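Local coordinates for UPF0201 protein MJ1564 (PDB 2PZZ), which is of unknown function, an archaeal UPF0201 family member that resembles RNA-binding proteins in structure but is thought unlikely to bind RNA, at residues K18-F27 and L84-V94; M75-Y83 and I108-I116. All blocks are in the same frame, centred on the assembly; numbering follows the deposited sequence.

Both contacts hang on strand 79-84, an outermost strand of the five-stranded antiparallel sheet within this chain, and their centres lie about 22 Å apart on opposite sides of the chain's centre. Contact 2 pairs the start of this strand with the end of strand 104-109, its neighbour in the sheet. Contact 1 begins where the strand finishes and runs into helix 86-90, which packs on helix 16-26. Along the chain the segments alternate: 18-27, then 75-83, 84-94 and 108-116. Residues 75-94 are therefore held twice, by a neighbouring strand at one end and by a helix at the other; contact 1 alone also reaches the second subunit.

Contact 1: residues K18-F27 and L84-V94; sequences KVKKAILNIF and LNKQAAYVGAV
Helix 16-26 packs here against the short helix 86-90 that follows strand 79-84, Ala-22 facing Ala-89 and Tyr-90. The axes of 18-26 and 86-90 approach to 8.1 Å and cross at 71°, a close crossing consistent with the small alanine side chains at its centre: Ala-22 CB lies 3.9 Å from Ala-89 CB. The Tyr-90 ring, swung by CG anti to the residue's own N (chi1 -175°), lies beside Lys-18. The backbone O of Lys-18 meets the ring edge near its plane, 3.4 Å from Tyr-90 CD1, while Lys-18 CB rests 3.7 Å from Tyr-90 CE1. Beyond CG the lysine is extended, and its NZ hydrogen-bonds Glu-14 O of the second subunit.

At the other end Asn-25 ND2 donates to Ala-89 O over 3.1 Å, nearly straight at 168°, in the carbonyl plane and in its own amide plane. Ala-89 O also takes Gly-92 N, so two donors grip the carbonyl at the helix end. Were Asn-25 an alanine, Ala-89 O would probably be left with Gly-92 N alone of these two donors, and the side-chain tie between the helices lost. Ile-26 fills the apolar side: its CG2 touches Leu-84 CD1 at 3.9 Å, and its CD1 meets Val-94 CG2, with Leu-57 of helix 52-60 touching Ile-26 and Val-94. Leu-84 CD1 also reaches Phe-27 CE2.

Asn-85 is the N-cap of the short helix, its OD1 accepting from Gln-87 N and Ala-88 N. Gly-92, at positive phi, closes the other end as the C-prime residue of a Schellman motif, Ala-93 N returning to Ala-88 O. The whole is a small alanine-lined helix-helix crossing, the short helix capped at both ends.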
loop_
_atom_site.group_PDB
_atom_site.type_symbol
_atom_site.label_atom_id
_atom_site.label_comp_id
_atom_site.label_asym_id
_atom_site.label_seq_id
_atom_site.Cartn_x
_atom_site.Cartn_y
_atom_site.Cartn_z
ATOM N N LYS A 18 5.013 -10.580 4.854
ATOM C CA LYS A 18 3.573 -10.396 4.921
ATOM C C LYS A 18 3.029 -10.231 3.509
ATOM O O LYS A 18 1.894 -10.627 3.229
ATOM C CB LYS A 18 3.210 -9.160 5.732
ATOM C CG LYS A 18 3.555 -9.252 7.200
ATOM C CD LYS A 18 2.996 -8.040 7.922
ATOM C CE LYS A 18 3.062 -8.229 9.434
ATOM N NZ LYS A 18 2.497 -7.045 10.151
ATOM N N VAL A 19 3.819 -9.625 2.618
ATOM C CA VAL A 19 3.351 -9.450 1.247
ATOM C C VAL A 19 3.368 -10.823 0.608
ATOM O O VAL A 19 2.451 -11.186 -0.105
ATOM C CB VAL A 19 4.264 -8.506 0.386
ATOM C CG1 VAL A 19 3.763 -8.505 -1.081
ATOM C CG2 VAL A 19 4.223 -7.097 0.942
ATOM N N LYS A 20 4.418 -11.584 0.876
ATOM C CA LYS A 20 4.543 -12.929 0.315
ATOM C C LYS A 20 3.393 -13.825 0.757
ATOM O O LYS A 20 2.904 -14.656 -0.019
ATOM C CB LYS A 20 5.867 -13.568 0.739
ATOM C CG LYS A 20 6.097 -14.931 0.108
ATOM C CD LYS A 20 7.214 -15.671 0.815
ATOM C CE LYS A 20 7.409 -17.066 0.231
ATOM N NZ LYS A 20 8.515 -17.781 0.922
ATOM N N LYS A 21 2.953 -13.670 2.001
ATOM C CA LYS A 21 1.843 -14.500 2.475
ATOM C C LYS A 21 0.548 -14.051 1.839
ATOM O O LYS A 21 -0.364 -14.858 1.645
ATOM C CB LYS A 21 1.717 -14.451 4.009
ATOM C CG LYS A 21 2.826 -15.232 4.716
ATOM C CD LYS A 21 2.729 -15.112 6.225
ATOM C CE LYS A 21 3.952 -15.710 6.893
ATOM N NZ LYS A 21 3.919 -15.499 8.360
ATOM N N ALA A 22 0.452 -12.765 1.513
ATOM C CA ALA A 22 -0.767 -12.284 0.888
ATOM C C ALA A 22 -0.866 -12.941 -0.483
ATOM O O ALA A 22 -1.943 -13.306 -0.937
ATOM C CB ALA A 22 -0.750 -10.769 0.757
ATOM N N ILE A 23 0.262 -13.100 -1.147
ATOM C CA ILE A 23 0.232 -13.742 -2.459
ATOM C C ILE A 23 -0.173 -15.211 -2.312
ATOM O O ILE A 23 -1.104 -15.674 -2.962
ATOM C CB ILE A 23 1.610 -13.681 -3.144
ATOM C CG1 ILE A 23 1.954 -12.215 -3.463
ATOM C CG2 ILE A 23 1.608 -14.580 -4.396
ATOM C CD1 ILE A 23 3.337 -12.024 -4.072
ATOM N N LEU A 24 0.524 -15.931 -1.435
ATOM C CA LEU A 24 0.254 -17.353 -1.228
ATOM C C LEU A 24 -1.179 -17.633 -0.793
ATOM O O LEU A 24 -1.715 -18.681 -1.129
ATOM C CB LEU A 24 1.270 -17.951 -0.236
ATOM C CG LEU A 24 2.709 -17.863 -0.784
ATOM C CD1 LEU A 24 3.727 -18.221 0.288
ATOM C CD2 LEU A 24 2.860 -18.786 -1.994
ATOM N N ASN A 25 -1.813 -16.701 -0.080
ATOM C CA ASN A 25 -3.201 -16.911 0.334
ATOM C C ASN A 25 -4.124 -17.017 -0.866
ATOM O O ASN A 25 -5.204 -17.605 -0.768
ATOM C CB ASN A 25 -3.719 -15.771 1.229
ATOM C CG ASN A 25 -3.142 -15.810 2.625
ATOM O OD1 ASN A 25 -2.664 -16.852 3.082
ATOM N ND2 ASN A 25 -3.190 -14.673 3.319
ATOM N N ILE A 26 -3.720 -16.432 -1.995
ATOM C CA ILE A 26 -4.547 -16.490 -3.201
ATOM C C ILE A 26 -3.974 -17.497 -4.212
ATOM O O ILE A 26 -4.725 -18.164 -4.929
ATOM C CB ILE A 26 -4.653 -15.101 -3.880
ATOM C CG1 ILE A 26 -4.987 -14.027 -2.835
ATOM C CG2 ILE A 26 -5.742 -15.118 -4.958
ATOM C CD1 ILE A 26 -6.341 -14.213 -2.130
ATOM N N PHE A 27 -2.649 -17.616 -4.238
ATOM C CA PHE A 27 -1.955 -18.513 -5.151
ATOM C C PHE A 27 -0.974 -19.372 -4.371
ATOM O O PHE A 27 0.229 -19.191 -4.481
ATOM C CB PHE A 27 -1.201 -17.693 -6.216
ATOM C CG PHE A 27 -2.099 -16.814 -7.044
ATOM C CD1 PHE A 27 -2.941 -17.365 -8.005
ATOM C CD2 PHE A 27 -2.140 -15.434 -6.828
ATOM C CE1 PHE A 27 -3.829 -16.547 -8.753
ATOM C CE2 PHE A 27 -3.012 -14.608 -7.558
ATOM C CZ PHE A 27 -3.864 -15.169 -8.527
ATOM N N LEU A 84 -4.911 -7.233 -7.488
ATOM C CA LEU A 84 -5.617 -7.721 -6.310
ATOM C C LEU A 84 -5.207 -6.825 -5.162
ATOM O O LEU A 84 -4.041 -6.406 -5.064
ATOM C CB LEU A 84 -5.240 -9.167 -5.986
ATOM C CG LEU A 84 -5.726 -10.234 -6.969
ATOM C CD1 LEU A 84 -5.285 -11.613 -6.488
ATOM C CD2 LEU A 84 -7.237 -10.168 -7.092
ATOM N N ASN A 85 -6.164 -6.519 -4.296
ATOM C CA ASN A 85 -5.863 -5.678 -3.149
ATOM C C ASN A 85 -4.937 -6.487 -2.250
ATOM O O ASN A 85 -5.228 -7.631 -1.900
ATOM C CB ASN A 85 -7.135 -5.332 -2.400
ATOM C CG ASN A 85 -6.879 -4.380 -1.265
ATOM O OD1 ASN A 85 -6.015 -4.626 -0.408
ATOM N ND2 ASN A 85 -7.611 -3.275 -1.253
ATOM N N LYS A 86 -3.815 -5.890 -1.888
ATOM C CA LYS A 86 -2.814 -6.546 -1.065
ATOM C C LYS A 86 -3.270 -6.750 0.381
ATOM O O LYS A 86 -2.908 -7.750 1.016
ATOM C CB LYS A 86 -1.522 -5.716 -1.123
ATOM C CG LYS A 86 -0.254 -6.472 -0.845
ATOM C CD LYS A 86 0.929 -5.916 -1.652
ATOM C CE LYS A 86 1.110 -4.423 -1.465
ATOM N NZ LYS A 86 2.494 -3.970 -1.813
ATOM N N GLN A 87 -4.077 -5.817 0.890
ATOM C CA GLN A 87 -4.555 -5.880 2.272
ATOM C C GLN A 87 -5.683 -6.892 2.409
ATOM O O GLN A 87 -5.753 -7.633 3.393
ATOM C CB GLN A 87 -5.006 -4.484 2.724
ATOM C CG GLN A 87 -3.992 -3.387 2.353
ATOM C CD GLN A 87 -2.583 -3.724 2.817
ATOM O OE1 GLN A 87 -1.590 -3.320 2.194
ATOM N NE2 GLN A 87 -2.482 -4.461 3.918
ATOM N N ALA A 88 -6.561 -6.935 1.415
ATOM C CA ALA A 88 -7.642 -7.905 1.430
ATOM C C ALA A 88 -7.017 -9.296 1.299
ATOM O O ALA A 88 -7.424 -10.248 1.970
ATOM C CB ALA A 88 -8.591 -7.644 0.278
ATOM N N ALA A 89 -6.005 -9.402 0.444
ATOM C CA ALA A 89 -5.332 -10.670 0.215
ATOM C C ALA A 89 -4.645 -11.171 1.479
ATOM O O ALA A 89 -4.584 -12.382 1.740
ATOM C CB ALA A 89 -4.311 -10.529 -0.912
ATOM N N TYR A 90 -4.130 -10.240 2.265
ATOM C CA TYR A 90 -3.446 -10.607 3.489
ATOM C C TYR A 90 -4.368 -11.388 4.436
ATOM O O TYR A 90 -3.918 -12.308 5.108
ATOM C CB TYR A 90 -2.924 -9.368 4.199
ATOM C CG TYR A 90 -2.107 -9.720 5.408
ATOM C CD1 TYR A 90 -0.833 -10.280 5.267
ATOM C CD2 TYR A 90 -2.613 -9.537 6.702
ATOM C CE1 TYR A 90 -0.092 -10.647 6.373
ATOM C CE2 TYR A 90 -1.866 -9.903 7.820
ATOM C CZ TYR A 90 -0.614 -10.454 7.644
ATOM O OH TYR A 90 0.139 -10.825 8.730
ATOM N N VAL A 91 -5.641 -11.002 4.491
ATOM C CA VAL A 91 -6.618 -11.679 5.341
ATOM C C VAL A 91 -7.396 -12.761 4.589
ATOM O O VAL A 91 -8.480 -13.165 5.001
ATOM C CB VAL A 91 -7.619 -10.674 5.988
ATOM C CG1 VAL A 91 -6.873 -9.759 6.930
ATOM C CG2 VAL A 91 -8.346 -9.853 4.925
ATOM N N GLY A 92 -6.827 -13.231 3.483
ATOM C CA GLY A 92 -7.447 -14.292 2.707
ATOM C C GLY A 92 -8.642 -13.924 1.855
ATOM O O GLY A 92 -9.416 -14.796 1.477
ATOM N N ALA A 93 -8.795 -12.649 1.531
ATOM C CA ALA A 93 -9.929 -12.208 0.722
ATOM C C ALA A 93 -9.512 -11.678 -0.654
ATOM O O ALA A 93 -8.439 -11.083 -0.809
ATOM C CB ALA A 93 -10.700 -11.127 1.474
ATOM N N VAL A 94 -10.376 -11.885 -1.645
ATOM C CA VAL A 94 -10.113 -11.406 -2.995
ATOM C C VAL A 94 -10.841 -10.095 -3.249
ATOM O O VAL A 94 -12.063 -10.024 -3.117
ATOM C CB VAL A 94 -10.566 -12.411 -4.075
ATOM C CG1 VAL A 94 -10.424 -11.773 -5.456
ATOM C CG2 VAL A 94 -9.719 -13.686 -3.999
#

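Contact 2: residues M75-Y83 and I108-I116; sequences MTENATKFY and ILADENEDI
Ile-116, the first residue of helix 116-123, wedges tightly against the backbone of 77-79 beside the antiparallel pairing of strands 79-84 and 104-109. Its CG1 lies only 3.4 Å from Ala-79 CA, closer than usual for two carbons, and CG2, placed between the residue's own N and carbonyl carbon, meets Glu-77 O and the selenium of selenomethionine Met-75 (SE to CG2 3.9 Å). At the edge of this packing a water accepts from Ile-116 N and donates to Glu-77 O. Thr-80 and Ile-108 form a hydrogen-bonded pair: Ile-108 N gives to Thr-80 O at 3.0 Å, and Thr-80 N returns a more bent bond (141°) to Ile-108 O. Their side chains lie side by side, and Ile-108 CD1 abuts the edge of the Phe-82 ring in its plane, 3.9 Å from CE2. Just past the strand ends, Ala-110 N donates to Asn-78 O (2.9 Å, 172°).

Beyond Ala-110 the chain leaves its partner in a looser, exposed type I turn, Asp-111 to Glu-114, where Asp-111 OD1 takes Asn-113 N in an Asx turn. Thr-80 OG1 hydrogen-bonds Leu-71 O of helix 64-73, which also touches Phe-82, while helix 116-123 touches Ile-108 and Met-75; the backbone of Leu-109 hydrogen-bonds that of Glu-3 in strand 3-10.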
loop_
_atom_site.group_PDB
_atom_site.type_symbol
_atom_site.label_atom_id
_atom_site.label_comp_id
_atom_site.label_asym_id
_atom_site.label_seq_id
_atom_site.Cartn_x
_atom_site.Cartn_y
_atom_site.Cartn_z
HETATM N N MSE A 75 -8.616 -8.418 -20.644
HETATM C CA MSE A 75 -8.375 -9.432 -21.662
HETATM C C MSE A 75 -7.743 -8.976 -22.981
HETATM O O MSE A 75 -8.060 -7.918 -23.521
HETATM C CB MSE A 75 -9.689 -10.142 -21.974
HETATM C CG MSE A 75 -9.591 -11.203 -23.064
HETATM SE SE MSE A 75 -11.197 -12.296 -23.150
HETATM C CE MSE A 75 -12.449 -10.978 -23.826
ATOM N N THR A 76 -6.840 -9.806 -23.485
ATOM C CA THR A 76 -6.182 -9.584 -24.766
ATOM C C THR A 76 -6.324 -10.916 -25.497
ATOM O O THR A 76 -7.086 -11.789 -25.063
ATOM C CB THR A 76 -4.694 -9.215 -24.617
ATOM O OG1 THR A 76 -4.080 -10.084 -23.667
ATOM C CG2 THR A 76 -4.534 -7.751 -24.174
ATOM N N GLU A 77 -5.599 -11.094 -26.593
ATOM C CA GLU A 77 -5.750 -12.318 -27.359
ATOM C C GLU A 77 -5.493 -13.622 -26.604
ATOM O O GLU A 77 -6.350 -14.497 -26.591
ATOM C CB GLU A 77 -4.883 -12.252 -28.624
ATOM C CG GLU A 77 -5.320 -13.232 -29.697
ATOM C CD GLU A 77 -4.669 -12.943 -31.040
ATOM O OE1 GLU A 77 -4.949 -13.688 -32.005
ATOM O OE2 GLU A 77 -3.882 -11.973 -31.124
ATOM N N ASN A 78 -4.330 -13.757 -25.979
ATOM C CA ASN A 78 -3.995 -14.990 -25.260
ATOM C C ASN A 78 -3.816 -14.810 -23.758
ATOM O O ASN A 78 -3.222 -15.660 -23.094
ATOM C CB ASN A 78 -2.712 -15.578 -25.849
ATOM C CG ASN A 78 -2.696 -15.516 -27.364
ATOM O OD1 ASN A 78 -1.883 -14.806 -27.967
ATOM N ND2 ASN A 78 -3.609 -16.241 -27.989
ATOM N N ALA A 79 -4.337 -13.714 -23.216
ATOM C CA ALA A 79 -4.180 -13.454 -21.796
ATOM C C ALA A 79 -5.181 -12.456 -21.226
ATOM O O ALA A 79 -6.066 -11.973 -21.920
ATOM C CB ALA A 79 -2.770 -12.957 -21.535
ATOM N N THR A 80 -5.035 -12.190 -19.933
ATOM C CA THR A 80 -5.847 -11.217 -19.218
ATOM C C THR A 80 -5.019 -10.819 -18.009
ATOM O O THR A 80 -4.148 -11.570 -17.572
ATOM C CB THR A 80 -7.217 -11.774 -18.760
ATOM O OG1 THR A 80 -8.005 -10.694 -18.242
ATOM C CG2 THR A 80 -7.052 -12.836 -17.675
ATOM N N LYS A 81 -5.259 -9.628 -17.485
ATOM C CA LYS A 81 -4.500 -9.164 -16.332
ATOM C C LYS A 81 -5.413 -8.361 -15.425
ATOM O O LYS A 81 -6.491 -7.940 -15.839
ATOM C CB LYS A 81 -3.322 -8.308 -16.793
ATOM C CG LYS A 81 -3.731 -7.087 -17.591
ATOM C CD LYS A 81 -2.539 -6.485 -18.333
ATOM C CE LYS A 81 -2.956 -5.253 -19.135
ATOM N NZ LYS A 81 -1.860 -4.775 -20.034
ATOM N N PHE A 82 -4.984 -8.179 -14.182
ATOM C CA PHE A 82 -5.756 -7.435 -13.198
ATOM C C PHE A 82 -4.922 -7.336 -11.940
ATOM O O PHE A 82 -3.858 -7.954 -11.830
ATOM C CB PHE A 82 -7.079 -8.158 -12.907
ATOM C CG PHE A 82 -6.898 -9.574 -12.427
ATOM C CD1 PHE A 82 -6.737 -9.850 -11.068
ATOM C CD2 PHE A 82 -6.848 -10.629 -13.338
ATOM C CE1 PHE A 82 -6.526 -11.156 -10.617
ATOM C CE2 PHE A 82 -6.635 -11.948 -12.897
ATOM C CZ PHE A 82 -6.474 -12.209 -11.532
ATOM N N TYR A 83 -5.410 -6.554 -10.992
ATOM C CA TYR A 83 -4.716 -6.359 -9.734
ATOM C C TYR A 83 -5.560 -6.892 -8.595
ATOM O O TYR A 83 -6.768 -7.020 -8.728
ATOM C CB TYR A 83 -4.446 -4.873 -9.501
ATOM C CG TYR A 83 -3.351 -4.309 -10.372
ATOM C CD1 TYR A 83 -3.591 -3.959 -11.701
ATOM C CD2 TYR A 83 -2.067 -4.140 -9.870
ATOM C CE1 TYR A 83 -2.570 -3.451 -12.505
ATOM C CE2 TYR A 83 -1.041 -3.633 -10.662
ATOM C CZ TYR A 83 -1.302 -3.292 -11.976
ATOM O OH TYR A 83 -0.286 -2.785 -12.748
ATOM N N ILE A 108 -2.718 -13.892 -16.396
ATOM C CA ILE A 108 -3.035 -15.275 -16.699
ATOM C C ILE A 108 -2.819 -15.496 -18.194
ATOM O O ILE A 108 -3.513 -14.892 -19.016
ATOM C CB ILE A 108 -4.486 -15.588 -16.347
ATOM C CG1 ILE A 108 -4.680 -15.495 -14.831
ATOM C CG2 ILE A 108 -4.859 -16.963 -16.880
ATOM C CD1 ILE A 108 -6.144 -15.523 -14.382
ATOM N N LEU A 109 -1.860 -16.356 -18.537
ATOM C CA LEU A 109 -1.527 -16.637 -19.931
ATOM C C LEU A 109 -2.038 -18.000 -20.390
ATOM O O LEU A 109 -1.793 -19.019 -19.747
ATOM C CB LEU A 109 -0.007 -16.586 -20.130
ATOM C CG LEU A 109 0.768 -15.460 -19.432
ATOM C CD1 LEU A 109 2.269 -15.662 -19.633
ATOM C CD2 LEU A 109 0.335 -14.106 -19.983
ATOM N N ALA A 110 -2.756 -18.012 -21.506
ATOM C CA ALA A 110 -3.283 -19.256 -22.065
ATOM C C ALA A 110 -2.215 -19.832 -22.990
ATOM O O ALA A 110 -1.543 -19.075 -23.683
ATOM C CB ALA A 110 -4.552 -18.973 -22.855
ATOM N N ASP A 111 -2.028 -21.152 -23.001
ATOM C CA ASP A 111 -1.023 -21.700 -23.905
ATOM C C ASP A 111 -1.630 -21.827 -25.293
ATOM O O ASP A 111 -2.822 -21.575 -25.475
ATOM C CB ASP A 111 -0.461 -23.052 -23.421
ATOM C CG ASP A 111 -1.476 -24.188 -23.451
ATOM O OD1 ASP A 111 -2.478 -24.130 -24.194
ATOM O OD2 ASP A 111 -1.245 -25.178 -22.727
ATOM N N GLU A 112 -0.804 -22.205 -26.265
ATOM C CA GLU A 112 -1.238 -22.353 -27.651
ATOM C C GLU A 112 -2.459 -23.251 -27.861
ATOM O O GLU A 112 -3.098 -23.181 -28.910
ATOM C CB GLU A 112 -0.072 -22.875 -28.504
ATOM C CG GLU A 112 0.499 -24.220 -28.027
ATOM C CD GLU A 112 1.612 -24.759 -28.923
ATOM O OE1 GLU A 112 2.439 -25.554 -28.423
ATOM O OE2 GLU A 112 1.657 -24.402 -30.122
ATOM N N ASN A 113 -2.795 -24.092 -26.888
ATOM C CA ASN A 113 -3.949 -24.976 -27.061
ATOM C C ASN A 113 -5.140 -24.600 -26.199
ATOM O O ASN A 113 -6.158 -25.302 -26.191
ATOM C CB ASN A 113 -3.549 -26.426 -26.791
ATOM C CG ASN A 113 -2.317 -26.834 -27.570
ATOM O OD1 ASN A 113 -2.246 -26.641 -28.789
ATOM N ND2 ASN A 113 -1.338 -27.397 -26.875
ATOM N N GLU A 114 -5.012 -23.485 -25.487
ATOM C CA GLU A 114 -6.078 -22.979 -24.628
ATOM C C GLU A 114 -6.721 -21.729 -25.239
ATOM O O GLU A 114 -6.079 -20.991 -25.987
ATOM C CB GLU A 114 -5.516 -22.617 -23.245
ATOM C CG GLU A 114 -5.091 -23.801 -22.379
ATOM C CD GLU A 114 -6.270 -24.623 -21.885
ATOM O OE1 GLU A 114 -7.428 -24.176 -22.054
ATOM O OE2 GLU A 114 -6.039 -25.714 -21.317
ATOM N N ASP A 115 -7.989 -21.506 -24.921
ATOM C CA ASP A 115 -8.724 -20.330 -25.385
ATOM C C ASP A 115 -8.852 -19.452 -24.134
ATOM O O ASP A 115 -9.431 -19.878 -23.136
ATOM C CB ASP A 115 -10.115 -20.732 -25.886
ATOM C CG ASP A 115 -10.888 -19.563 -26.484
ATOM O OD1 ASP A 115 -10.531 -18.399 -26.217
ATOM O OD2 ASP A 115 -11.871 -19.810 -27.215
ATOM N N ILE A 116 -8.309 -18.239 -24.185
ATOM C CA ILE A 116 -8.339 -17.339 -23.035
ATOM C C ILE A 116 -9.753 -17.044 -22.517
ATOM O O ILE A 116 -9.955 -16.922 -21.310
ATOM C CB ILE A 116 -7.586 -16.010 -23.348
ATOM C CG1 ILE A 116 -6.956 -15.457 -22.064
ATOM C CG2 ILE A 116 -8.528 -14.987 -23.996
ATOM C CD1 ILE A 116 -7.928 -14.931 -21.065
HETATM O O HOH W 1 -6.574 -17.427 -26.042
#